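Local coordinates for protein aldehyde dehydrogenase (Trypanosoma brucei, PDB 5MYP) that probably oxidises aldehydes to carboxylic acids, reducing NAD+ to NADH, at residues A[290-295]-A[307-313]. Sequence-based numbering, arbitrary orientation.
Sequences KFLKVL and FLEESDY
Lys-290 runs its extended chain past the ring of Phe-307, with Lys-290 CE 4.2 Å from Phe-307 CE1. One residue on, Phe-291 presents its CA near the plane of that ring, at the edge. Its own side chain, CG anti to the backbone N (chi1 174°), reaches between Leu-308, Ser-311 and Tyr-313: Phe-291 CE1 lies 3.7 Å from Leu-308 CD2, and Phe-291 CZ 3.7 Å from Tyr-313 CB. The Phe-291 and Tyr-313 rings meet obliquely, planes at 49°. Ser-311 OG also touches the phenyl, 3.6 Å from Phe-291 CE1, and donates a hydrogen bond to Leu-308 O, 2.7 Å. Val-294 covers one face of the Phe-307 ring, CG2 making a CH-pi contact 4.2 Å from the centroid, while Val-294 CG1 comes to 3.5 Å from Phe-307 CD2. Leu-295 closes the row, its CD1 3.9 Å from Leu-308 CD1, the side chains crossing at about a right angle. Strand 346-353 backs this apolar layer through Thr-346, and Tyr-313 OH is hydrogen-bonded to Ile-347 O. Apolar side-chain contacts, without hydrogen bonds between the segments, pack helix 289-296 against helix 304-309 and the turn after it: two short consecutive helices joined by a loop, beside the mixed sheet that includes strand 346-353 in this aldehyde dehydrogenase fold.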
loop_
_atom_site.group_PDB
_atom_site.type_symbol
_atom_site.label_atom_id
_atom_site.label_comp_id
_atom_site.label_asym_id
_atom_site.label_seq_id
_atom_site.Cartn_x
_atom_site.Cartn_y
_atom_site.Cartn_z
ATOM N N LYS A 290 -15.836 25.703 38.703
ATOM C CA LYS A 290 -17.054 25.051 39.202
ATOM C C LYS A 290 -17.122 23.567 38.835
ATOM O O LYS A 290 -17.452 22.738 39.685
ATOM C CB LYS A 290 -18.322 25.767 38.724
ATOM C CG LYS A 290 -19.587 25.241 39.392
ATOM C CD LYS A 290 -20.786 26.160 39.223
ATOM C CE LYS A 290 -22.015 25.540 39.865
ATOM N NZ LYS A 290 -23.118 26.519 40.054
ATOM N N PHE A 291 -16.810 23.240 37.580
ATOM C CA PHE A 291 -16.792 21.841 37.130
ATOM C C PHE A 291 -15.844 21.001 37.992
ATOM O O PHE A 291 -16.239 19.955 38.508
ATOM C CB PHE A 291 -16.403 21.736 35.646
ATOM C CG PHE A 291 -16.221 20.320 35.168
ATOM C CD1 PHE A 291 -17.323 19.534 34.847
ATOM C CD2 PHE A 291 -14.947 19.763 35.055
ATOM C CE1 PHE A 291 -17.156 18.224 34.408
ATOM C CE2 PHE A 291 -14.777 18.457 34.625
ATOM C CZ PHE A 291 -15.886 17.688 34.304
ATOM N N LEU A 292 -14.610 21.476 38.150
ATOM C CA LEU A 292 -13.600 20.763 38.937
ATOM C C LEU A 292 -13.982 20.638 40.413
ATOM O O LEU A 292 -13.854 19.562 40.989
ATOM C CB LEU A 292 -12.220 21.424 38.792
ATOM C CG LEU A 292 -11.530 21.243 37.437
ATOM C CD1 LEU A 292 -10.301 22.140 37.334
ATOM C CD2 LEU A 292 -11.163 19.784 37.203
ATOM N N LYS A 293 -14.474 21.726 41.007
ATOM C CA LYS A 293 -14.931 21.705 42.405
ATOM C C LYS A 293 -16.036 20.676 42.657
ATOM O O LYS A 293 -15.996 19.957 43.664
ATOM C CB LYS A 293 -15.417 23.088 42.849
ATOM C CG LYS A 293 -14.299 24.066 43.163
ATOM C CD LYS A 293 -14.870 25.451 43.410
ATOM C CE LYS A 293 -13.924 26.325 44.213
ATOM N NZ LYS A 293 -14.485 27.699 44.342
ATOM N N VAL A 294 -17.004 20.608 41.741
ATOM C CA VAL A 294 -18.117 19.655 41.848
ATOM C C VAL A 294 -17.614 18.220 41.694
ATOM O O VAL A 294 -17.993 17.339 42.467
ATOM C CB VAL A 294 -19.253 19.957 40.828
ATOM C CG1 VAL A 294 -20.318 18.863 40.830
ATOM C CG2 VAL A 294 -19.897 21.305 41.135
ATOM N N LEU A 295 -16.755 18.003 40.701
ATOM C CA LEU A 295 -16.144 16.692 40.476
ATOM C C LEU A 295 -15.261 16.241 41.648
ATOM O O LEU A 295 -15.281 15.062 42.014
ATOM C CB LEU A 295 -15.336 16.698 39.170
ATOM C CG LEU A 295 -14.884 15.366 38.583
ATOM C CD1 LEU A 295 -16.070 14.482 38.292
ATOM C CD2 LEU A 295 -14.085 15.642 37.330
ATOM N N PHE A 307 -25.639 17.241 36.849
ATOM C CA PHE A 307 -24.704 18.343 36.579
ATOM C C PHE A 307 -23.550 17.906 35.669
ATOM O O PHE A 307 -23.177 18.633 34.740
ATOM C CB PHE A 307 -24.150 18.919 37.892
ATOM C CG PHE A 307 -23.071 19.947 37.701
ATOM C CD1 PHE A 307 -23.390 21.292 37.545
ATOM C CD2 PHE A 307 -21.728 19.571 37.687
ATOM C CE1 PHE A 307 -22.390 22.242 37.370
ATOM C CE2 PHE A 307 -20.729 20.512 37.496
ATOM C CZ PHE A 307 -21.058 21.851 37.352
ATOM N N LEU A 308 -22.981 16.735 35.953
ATOM C CA LEU A 308 -21.867 16.208 35.159
ATOM C C LEU A 308 -22.304 15.775 33.759
ATOM O O LEU A 308 -21.552 15.955 32.801
ATOM C CB LEU A 308 -21.168 15.058 35.886
ATOM C CG LEU A 308 -20.419 15.444 37.169
ATOM C CD1 LEU A 308 -19.938 14.197 37.894
ATOM C CD2 LEU A 308 -19.250 16.372 36.867
ATOM N N GLU A 309 -23.512 15.227 33.638
ATOM C CA GLU A 309 -24.062 14.861 32.321
ATOM C C GLU A 309 -24.438 16.082 31.476
ATOM O O GLU A 309 -24.466 15.987 30.245
ATOM C CB GLU A 309 -25.248 13.891 32.449
ATOM C CG GLU A 309 -24.877 12.516 33.026
ATOM C CD GLU A 309 -24.149 11.583 32.063
ATOM O OE1 GLU A 309 -23.675 12.025 30.999
ATOM O OE2 GLU A 309 -24.047 10.379 32.377
ATOM N N GLU A 310 -24.703 17.221 32.131
ATOM C CA GLU A 310 -24.914 18.512 31.449
ATOM C C GLU A 310 -23.624 19.316 31.194
ATOM O O GLU A 310 -23.685 20.402 30.614
ATOM C CB GLU A 310 -25.899 19.380 32.252
ATOM C CG GLU A 310 -27.331 18.859 32.259
ATOM C CD GLU A 310 -28.245 19.620 33.216
ATOM O OE1 GLU A 310 -27.817 20.641 33.805
ATOM O OE2 GLU A 310 -29.404 19.191 33.382
ATOM N N SER A 311 -22.465 18.781 31.586
ATOM C CA SER A 311 -21.193 19.501 31.471
ATOM C C SER A 311 -20.669 19.546 30.032
ATOM O O SER A 311 -21.187 18.866 29.137
ATOM C CB SER A 311 -20.137 18.867 32.383
ATOM O OG SER A 311 -19.649 17.645 31.855
ATOM N N ASP A 312 -19.624 20.346 29.837
ATOM C CA ASP A 312 -18.959 20.493 28.538
ATOM C C ASP A 312 -17.805 19.501 28.332
ATOM O O ASP A 312 -17.074 19.607 27.339
ATOM C CB ASP A 312 -18.410 21.918 28.394
ATOM C CG ASP A 312 -19.490 22.987 28.488
ATOM O OD1 ASP A 312 -20.694 22.655 28.461
ATOM O OD2 ASP A 312 -19.125 24.176 28.588
ATOM N N TYR A 313 -17.641 18.549 29.256
ATOM C CA TYR A 313 -16.501 17.637 29.254
ATOM C C TYR A 313 -16.940 16.228 28.825
ATOM O O TYR A 313 -17.870 15.674 29.415
ATOM C CB TYR A 313 -15.864 17.596 30.639
ATOM C CG TYR A 313 -14.601 16.774 30.682
ATOM C CD1 TYR A 313 -13.432 17.223 30.075
ATOM C CD2 TYR A 313 -14.577 15.540 31.314
ATOM C CE1 TYR A 313 -12.265 16.472 30.120
ATOM C CE2 TYR A 313 -13.424 14.779 31.362
ATOM C CZ TYR A 313 -12.269 15.246 30.760
ATOM O OH TYR A 313 -11.123 14.492 30.801
#